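Local structure of NikO protein (Streptomyces tendae, 4FQD) at residues 216-221 and 338-343; 37-42 and 222-227. The protein acts as a MurA-like enolpyruvyl transferase essential in nikkomycin biosynthesis, probably taking the enolpyruvyl group from phosphoenolpyruvate. The protein carries 4 engineered substitutions. One frame throughout, in Å; residues are numbered along the deposited sequence.

Contact 1: 216-221 and 338-343; sequences YLKPDV and GVFSDS
K218 reaches across to G338 and F340 and makes a cation-pi contact and a hydrogen bond with the same ammonium group. The fold is the inverse alpha/beta barrel of the EPSP synthase family, in which two domains face each other across a cleft. Segment 216-221 leads from strand 209-213 into helix 219-231 in one half of the chain, whereas 338-343 follows strand 331-334 in the other; as in MurA, the contact probably bridges the two domains.

The ammonium NZ of K218 lies over one face of the F340 ring, 3.4 Å from its centroid. Its direction is 16° off the ring normal, shifted towards the rim carbons CE2 and CZ. The aliphatic part of the lysine follows the same ring: K218 CG is 3.5 Å from F340 CZ, with CD close behind. Bends at chi2 (-57°) and chi4 (65°) fold the chain so that its carbons meet the outer end of the phenyl ring before NZ turns in over the face. NZ also donates to the backbone O of G338 over 2.9 Å, approaching nearly along the C=O axis. A carbonyl and a pi face thus hold one buried cation, and the negative end of the carbonyl dipole is likely to offset part of its charge.

The backbone on each side has its own ties. K218 is the N-cap residue of helix 219-231, its O accepting from V221 N, while E300 accepts a hydrogen bond from the backbone N of F340. Obliquely to the phenyl ring, Y216 adds its phenol oxygen, OH resting 3.5 Å from F340 CE1.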
ATOM      1  N   TYR A 216      -2.389 -19.106   6.899  1.00 12.37           N
ATOM      2  CA  TYR A 216      -2.460 -18.661   5.514  1.00 14.13           C
ATOM      3  C   TYR A 216      -3.799 -19.131   4.953  1.00 15.45           C
ATOM      4  O   TYR A 216      -4.254 -20.226   5.281  1.00  9.96           O
ATOM      5  CB  TYR A 216      -1.296 -19.266   4.730  1.00 16.19           C
ATOM      6  CG  TYR A 216      -1.075 -18.686   3.353  1.00 19.74           C
ATOM      7  CD1 TYR A 216      -0.576 -17.400   3.188  1.00 14.22           C
ATOM      8  CD2 TYR A 216      -1.335 -19.438   2.215  1.00 18.76           C
ATOM      9  CE1 TYR A 216      -0.361 -16.873   1.927  1.00 13.07           C
ATOM     10  CE2 TYR A 216      -1.120 -18.923   0.954  1.00 20.06           C
ATOM     11  CZ  TYR A 216      -0.636 -17.642   0.815  1.00 21.21           C
ATOM     12  OH  TYR A 216      -0.425 -17.129  -0.444  1.00 31.41           O
ATOM     13  N   LEU A 217      -4.431 -18.312   4.116  1.00  9.12           N
ATOM     14  CA  LEU A 217      -5.832 -18.542   3.759  1.00 10.62           C
ATOM     15  C   LEU A 217      -6.121 -18.821   2.283  1.00 12.66           C
ATOM     16  O   LEU A 217      -7.265 -19.090   1.918  1.00 16.83           O
ATOM     17  CB  LEU A 217      -6.688 -17.367   4.236  1.00 16.66           C
ATOM     18  CG  LEU A 217      -6.698 -17.134   5.747  1.00 19.02           C
ATOM     19  CD1 LEU A 217      -7.415 -15.837   6.084  1.00 13.60           C
ATOM     20  CD2 LEU A 217      -7.342 -18.315   6.464  1.00  9.68           C
ATOM     21  N   LYS A 218      -5.099 -18.754   1.437  1.00 11.57           N
ATOM     22  CA  LYS A 218      -5.284 -19.012   0.011  1.00 15.15           C
ATOM     23  C   LYS A 218      -5.545 -20.499  -0.240  1.00 18.79           C
ATOM     24  O   LYS A 218      -5.191 -21.334   0.595  1.00 16.81           O
ATOM     25  CB  LYS A 218      -4.059 -18.533  -0.772  1.00 17.02           C
ATOM     26  CG  LYS A 218      -3.794 -17.041  -0.644  1.00 15.56           C
ATOM     27  CD  LYS A 218      -5.006 -16.232  -1.080  1.00 15.03           C
ATOM     28  CE  LYS A 218      -4.740 -14.738  -1.004  1.00 12.72           C
ATOM     29  NZ  LYS A 218      -3.679 -14.309  -1.955  1.00 12.37           N
ATOM     30  N   PRO A 219      -6.173 -20.838  -1.385  1.00 20.41           N
ATOM     31  CA  PRO A 219      -6.446 -22.238  -1.745  1.00 21.46           C
ATOM     32  C   PRO A 219      -5.195 -23.107  -1.683  1.00 18.79           C
ATOM     33  O   PRO A 219      -5.295 -24.329  -1.559  1.00 16.18           O
ATOM     34  CB  PRO A 219      -6.931 -22.134  -3.190  1.00 20.40           C
ATOM     35  CG  PRO A 219      -7.566 -20.804  -3.261  1.00 18.71           C
ATOM     36  CD  PRO A 219      -6.749 -19.905  -2.372  1.00 18.20           C
ATOM     37  N   ASP A 220      -4.040 -22.460  -1.786  1.00 26.24           N
ATOM     38  CA  ASP A 220      -2.740 -23.080  -1.584  1.00 22.02           C
ATOM     39  C   ASP A 220      -2.758 -23.967  -0.342  1.00 25.04           C
ATOM     40  O   ASP A 220      -2.332 -25.122  -0.378  1.00 18.91           O
ATOM     41  CB  ASP A 220      -1.698 -21.975  -1.406  1.00 23.55           C
ATOM     42  CG  ASP A 220      -0.344 -22.358  -1.943  1.00 30.52           C
ATOM     43  OD1 ASP A 220      -0.069 -23.569  -2.059  1.00 48.92           O
ATOM     44  OD2 ASP A 220       0.451 -21.445  -2.247  1.00 43.34           O
ATOM     45  N   VAL A 221      -3.272 -23.412   0.752  1.00 18.67           N
ATOM     46  CA  VAL A 221      -3.371 -24.118   2.022  1.00 14.36           C
ATOM     47  C   VAL A 221      -4.761 -24.727   2.202  1.00 14.88           C
ATOM     48  O   VAL A 221      -4.900 -25.852   2.685  1.00 14.16           O
ATOM     49  CB  VAL A 221      -3.064 -23.168   3.200  1.00 11.48           C
ATOM     50  CG1 VAL A 221      -3.485 -23.781   4.523  1.00 16.28           C
ATOM     51  CG2 VAL A 221      -1.587 -22.809   3.219  1.00 15.28           C
ATOM     52  N   GLY A 338      -3.621 -10.723   0.760  1.00 15.94           N
ATOM     53  CA  GLY A 338      -4.101  -9.792  -0.242  1.00 10.03           C
ATOM     54  C   GLY A 338      -3.697 -10.220  -1.639  1.00 11.50           C
ATOM     55  O   GLY A 338      -3.783 -11.398  -1.985  1.00 15.77           O
ATOM     56  N   VAL A 339      -3.253  -9.257  -2.439  1.00 11.11           N
ATOM     57  CA  VAL A 339      -2.828  -9.526  -3.807  1.00 12.68           C
ATOM     58  C   VAL A 339      -1.579 -10.401  -3.832  1.00 13.77           C
ATOM     59  O   VAL A 339      -0.618 -10.144  -3.106  1.00 12.39           O
ATOM     60  CB  VAL A 339      -2.542  -8.218  -4.567  1.00 12.55           C
ATOM     61  CG1 VAL A 339      -2.104  -8.512  -5.994  1.00 12.59           C
ATOM     62  CG2 VAL A 339      -3.771  -7.327  -4.557  1.00 15.63           C
ATOM     63  N   PHE A 340      -1.604 -11.436  -4.666  1.00 14.98           N
ATOM     64  CA  PHE A 340      -0.456 -12.321  -4.829  1.00 12.68           C
ATOM     65  C   PHE A 340       0.767 -11.564  -5.327  1.00 14.55           C
ATOM     66  O   PHE A 340       0.650 -10.554  -6.020  1.00 15.23           O
ATOM     67  CB  PHE A 340      -0.780 -13.456  -5.801  1.00 14.24           C
ATOM     68  CG  PHE A 340      -1.481 -14.619  -5.166  1.00 15.98           C
ATOM     69  CD1 PHE A 340      -0.788 -15.497  -4.349  1.00 12.46           C
ATOM     70  CD2 PHE A 340      -2.828 -14.845  -5.398  1.00 15.14           C
ATOM     71  CE1 PHE A 340      -1.427 -16.572  -3.766  1.00 15.86           C
ATOM     72  CE2 PHE A 340      -3.472 -15.919  -4.818  1.00 17.47           C
ATOM     73  CZ  PHE A 340      -2.770 -16.785  -4.002  1.00 17.42           C
ATOM     74  N   SER A 341       1.944 -12.063  -4.971  1.00 17.96           N
ATOM     75  CA  SER A 341       3.190 -11.460  -5.411  1.00 14.71           C
ATOM     76  C   SER A 341       3.412 -11.737  -6.896  1.00 18.33           C
ATOM     77  O   SER A 341       4.024 -10.940  -7.605  1.00 19.43           O
ATOM     78  CB  SER A 341       4.356 -12.007  -4.588  1.00 13.97           C
ATOM     79  OG  SER A 341       5.512 -11.206  -4.749  1.00 22.41           O
ATOM     80  N   ASP A 342       2.899 -12.873  -7.358  1.00 20.21           N
ATOM     81  CA  ASP A 342       3.042 -13.276  -8.753  1.00 22.86           C
ATOM     82  C   ASP A 342       2.088 -12.519  -9.672  1.00 18.38           C
ATOM     83  O   ASP A 342       2.282 -12.485 -10.886  1.00 19.37           O
ATOM     84  CB  ASP A 342       2.815 -14.782  -8.901  1.00 22.44           C
ATOM     85  CG  ASP A 342       3.927 -15.602  -8.282  1.00 30.23           C
ATOM     86  OD1 ASP A 342       5.095 -15.165  -8.349  1.00 32.16           O
ATOM     87  OD2 ASP A 342       3.637 -16.684  -7.729  1.00 38.62           O
ATOM     88  N   SER A 343       1.057 -11.916  -9.087  1.00 15.46           N
ATOM     89  CA  SER A 343       0.058 -11.186  -9.861  1.00 14.68           C
ATOM     90  C   SER A 343       0.528  -9.770 -10.177  1.00 16.60           C
ATOM     91  O   SER A 343       0.123  -9.175 -11.176  1.00 16.83           O
ATOM     92  CB  SER A 343      -1.272 -11.139  -9.105  1.00 13.27           C
ATOM     93  OG  SER A 343      -1.763 -12.445  -8.852  1.00 22.76           O
TER

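Contact 2: 37-42 and 222-227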
ATOM      1  N   LEU A  37      -1.205 -28.369  -6.322  1.00 11.70           N
ATOM      2  CA  LEU A  37      -0.671 -29.663  -6.720  1.00 10.70           C
ATOM      3  C   LEU A  37       0.416 -30.115  -5.754  1.00 13.39           C
ATOM      4  O   LEU A  37       0.445 -31.270  -5.335  1.00 14.97           O
ATOM      5  CB  LEU A  37      -0.110 -29.588  -8.139  1.00 10.92           C
ATOM      6  CG  LEU A  37       0.758 -30.763  -8.587  1.00 15.18           C
ATOM      7  CD1 LEU A  37      -0.032 -32.060  -8.581  1.00  9.93           C
ATOM      8  CD2 LEU A  37       1.330 -30.493  -9.962  1.00 19.27           C
ATOM      9  N   VAL A  38       1.304 -29.191  -5.405  1.00 14.87           N
ATOM     10  CA  VAL A  38       2.389 -29.473  -4.473  1.00 11.63           C
ATOM     11  C   VAL A  38       1.859 -29.905  -3.109  1.00 14.93           C
ATOM     12  O   VAL A  38       2.280 -30.926  -2.565  1.00 18.29           O
ATOM     13  CB  VAL A  38       3.308 -28.247  -4.295  1.00 17.58           C
ATOM     14  CG1 VAL A  38       4.239 -28.441  -3.107  1.00  9.06           C
ATOM     15  CG2 VAL A  38       4.097 -27.986  -5.571  1.00 12.52           C
ATOM     16  N   THR A  39       0.924 -29.131  -2.566  1.00 13.02           N
ATOM     17  CA  THR A  39       0.383 -29.400  -1.239  1.00 14.39           C
ATOM     18  C   THR A  39      -0.481 -30.660  -1.200  1.00 13.00           C
ATOM     19  O   THR A  39      -0.527 -31.356  -0.187  1.00 14.26           O
ATOM     20  CB  THR A  39      -0.425 -28.204  -0.703  1.00 11.82           C
ATOM     21  OG1 THR A  39      -1.418 -27.826  -1.663  1.00 17.86           O
ATOM     22  CG2 THR A  39       0.493 -27.021  -0.440  1.00 15.30           C
ATOM     23  N   THR A  40      -1.165 -30.949  -2.302  1.00 14.16           N
ATOM     24  CA  THR A  40      -1.979 -32.156  -2.394  1.00 13.24           C
ATOM     25  C   THR A  40      -1.085 -33.393  -2.432  1.00 14.05           C
ATOM     26  O   THR A  40      -1.355 -34.391  -1.764  1.00 12.30           O
ATOM     27  CB  THR A  40      -2.884 -32.139  -3.639  1.00 12.06           C
ATOM     28  OG1 THR A  40      -3.737 -30.990  -3.596  1.00 16.46           O
ATOM     29  CG2 THR A  40      -3.739 -33.396  -3.698  1.00  9.67           C
ATOM     30  N   VAL A  41      -0.017 -33.313  -3.219  1.00 12.17           N
ATOM     31  CA  VAL A  41       0.957 -34.392  -3.307  1.00 10.33           C
ATOM     32  C   VAL A  41       1.689 -34.558  -1.978  1.00 13.32           C
ATOM     33  O   VAL A  41       1.938 -35.679  -1.529  1.00 12.24           O
ATOM     34  CB  VAL A  41       1.971 -34.136  -4.446  1.00 13.71           C
ATOM     35  CG1 VAL A  41       3.180 -35.047  -4.316  1.00 14.72           C
ATOM     36  CG2 VAL A  41       1.302 -34.322  -5.800  1.00 11.93           C
ATOM     37  N   ALA A  42       2.016 -33.434  -1.347  1.00 15.68           N
ATOM     38  CA  ALA A  42       2.694 -33.443  -0.054  1.00 13.43           C
ATOM     39  C   ALA A  42       1.845 -34.145   1.001  1.00 11.68           C
ATOM     40  O   ALA A  42       2.359 -34.902   1.823  1.00 12.21           O
ATOM     41  CB  ALA A  42       3.020 -32.025   0.385  1.00 11.85           C
ATOM     42  N   THR A 222      -5.781 -23.974   1.798  1.00 14.07           N
ATOM     43  CA  THR A 222      -7.176 -24.388   1.946  1.00 13.78           C
ATOM     44  C   THR A 222      -7.463 -25.756   1.329  1.00 12.03           C
ATOM     45  O   THR A 222      -8.113 -26.599   1.949  1.00 11.94           O
ATOM     46  CB  THR A 222      -8.137 -23.333   1.350  1.00 16.91           C
ATOM     47  OG1 THR A 222      -8.300 -22.257   2.281  1.00 21.66           O
ATOM     48  CG2 THR A 222      -9.503 -23.940   1.052  1.00 30.15           C
ATOM     49  N   ASP A 223      -6.968 -25.976   0.116  1.00 12.94           N
ATOM     50  CA  ASP A 223      -7.207 -27.236  -0.580  1.00 13.01           C
ATOM     51  C   ASP A 223      -6.481 -28.413   0.069  1.00 13.01           C
ATOM     52  O   ASP A 223      -6.968 -29.542   0.025  1.00 13.47           O
ATOM     53  CB  ASP A 223      -6.832 -27.124  -2.060  1.00 17.18           C
ATOM     54  CG  ASP A 223      -7.789 -26.239  -2.835  1.00 24.83           C
ATOM     55  OD1 ASP A 223      -8.912 -26.003  -2.342  1.00 15.45           O
ATOM     56  OD2 ASP A 223      -7.420 -25.785  -3.940  1.00 24.59           O
ATOM     57  N   MET A 224      -5.323 -28.152   0.669  1.00 10.56           N
ATOM     58  CA  MET A 224      -4.583 -29.206   1.354  1.00 10.86           C
ATOM     59  C   MET A 224      -5.345 -29.673   2.591  1.00 15.52           C
ATOM     60  O   MET A 224      -5.303 -30.851   2.951  1.00 13.59           O
ATOM     61  CB  MET A 224      -3.176 -28.742   1.739  1.00 10.20           C
ATOM     62  CG  MET A 224      -2.303 -29.862   2.295  1.00 15.01           C
ATOM     63  SD  MET A 224      -0.636 -29.352   2.758  1.00 26.26           S
ATOM     64  CE  MET A 224      -0.977 -28.293   4.158  1.00 15.19           C
ATOM     65  N   VAL A 225      -6.038 -28.740   3.236  1.00 11.95           N
ATOM     66  CA  VAL A 225      -6.886 -29.058   4.379  1.00 11.99           C
ATOM     67  C   VAL A 225      -7.972 -30.046   3.970  1.00 11.39           C
ATOM     68  O   VAL A 225      -8.232 -31.025   4.670  1.00 15.45           O
ATOM     69  CB  VAL A 225      -7.541 -27.791   4.966  1.00 10.21           C
ATOM     70  CG1 VAL A 225      -8.635 -28.158   5.962  1.00 10.06           C
ATOM     71  CG2 VAL A 225      -6.491 -26.904   5.617  1.00 13.23           C
ATOM     72  N   THR A 226      -8.593 -29.787   2.824  1.00 12.53           N
ATOM     73  CA  THR A 226      -9.633 -30.664   2.297  1.00 15.70           C
ATOM     74  C   THR A 226      -9.073 -32.050   1.980  1.00 15.74           C
ATOM     75  O   THR A 226      -9.715 -33.065   2.251  1.00 18.52           O
ATOM     76  CB  THR A 226     -10.282 -30.069   1.031  1.00 15.59           C
ATOM     77  OG1 THR A 226     -10.838 -28.784   1.339  1.00 19.62           O
ATOM     78  CG2 THR A 226     -11.383 -30.982   0.508  1.00  8.95           C
ATOM     79  N   VAL A 227      -7.870 -32.084   1.415  1.00 15.60           N
ATOM     80  CA  VAL A 227      -7.220 -33.346   1.076  1.00 16.23           C
ATOM     81  C   VAL A 227      -6.904 -34.158   2.328  1.00 11.71           C
ATOM     82  O   VAL A 227      -7.186 -35.356   2.388  1.00 10.97           O
ATOM     83  CB  VAL A 227      -5.929 -33.117   0.266  1.00 15.49           C
ATOM     84  CG1 VAL A 227      -5.167 -34.425   0.095  1.00  9.05           C
ATOM     85  CG2 VAL A 227      -6.253 -32.503  -1.085  1.00 13.08           C
TER
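T39 and T40 on helix 34-44 meet M224 and V227 on helix 219-231, and the two backbones come close: the CA atoms of T40 and M224 are 5.4 Å apart. Both segments are helical throughout. This helix-helix packing probably lies within one domain of the inverse barrel, as in MurA, with helix 34-44 between helices 219-231 and 60-71.

M224 carries the largest share of the interface. With CG anti to the backbone N (chi1 -173°) and chi2 also extended, its chain runs out across T39 at about a right angle. M224 CG lies 3.4 Å from the backbone O of T39, and M224 SD lies 3.7 Å from T39 CB. A bend at chi3 turns CE away from T39; M224 also packs on L200 and L201 of helix 192-204. An alanine here would lack CG, SD and CE, which would probably open a gap between T39 and those leucines.

T40 and V227 also cross at about a right angle and meet methyl to methyl, T40 CG2 to V227 CG2 at 3.7 Å. T40 CG2 is the branch anti to the backbone N, while its OG1 is hydrogen-bonded to the O of S36.

Backbone oxygens of H35, S36 and D220 surround T39 OG1, whose single proton can serve only one fully. Side-chain contacts thus run mainly through carbon and sulphur, T39 O rests against M224 CG, and the packing is van der Waals.

Helix 219-231 is common to both contacts: its N-terminal end serves contact 1, and the next turns serve contact 2. The contact centres are about 14 Å apart, and the segments alternate along the chain. They touch directly where T39 OG1 of contact 2 lies 3.1 Å from D220 O of contact 1, a probable hydrogen bond. A second approach, L217 O to T222 OG1 at 3.4 Å, is weak. Contact 1 probably bridges the two domains, whereas contact 2 probably packs helices within one. In this family the active site lies in the interdomain cleft, so contact 1 is probably the nearer to it, although neither contact is tied to a substrate by this geometry.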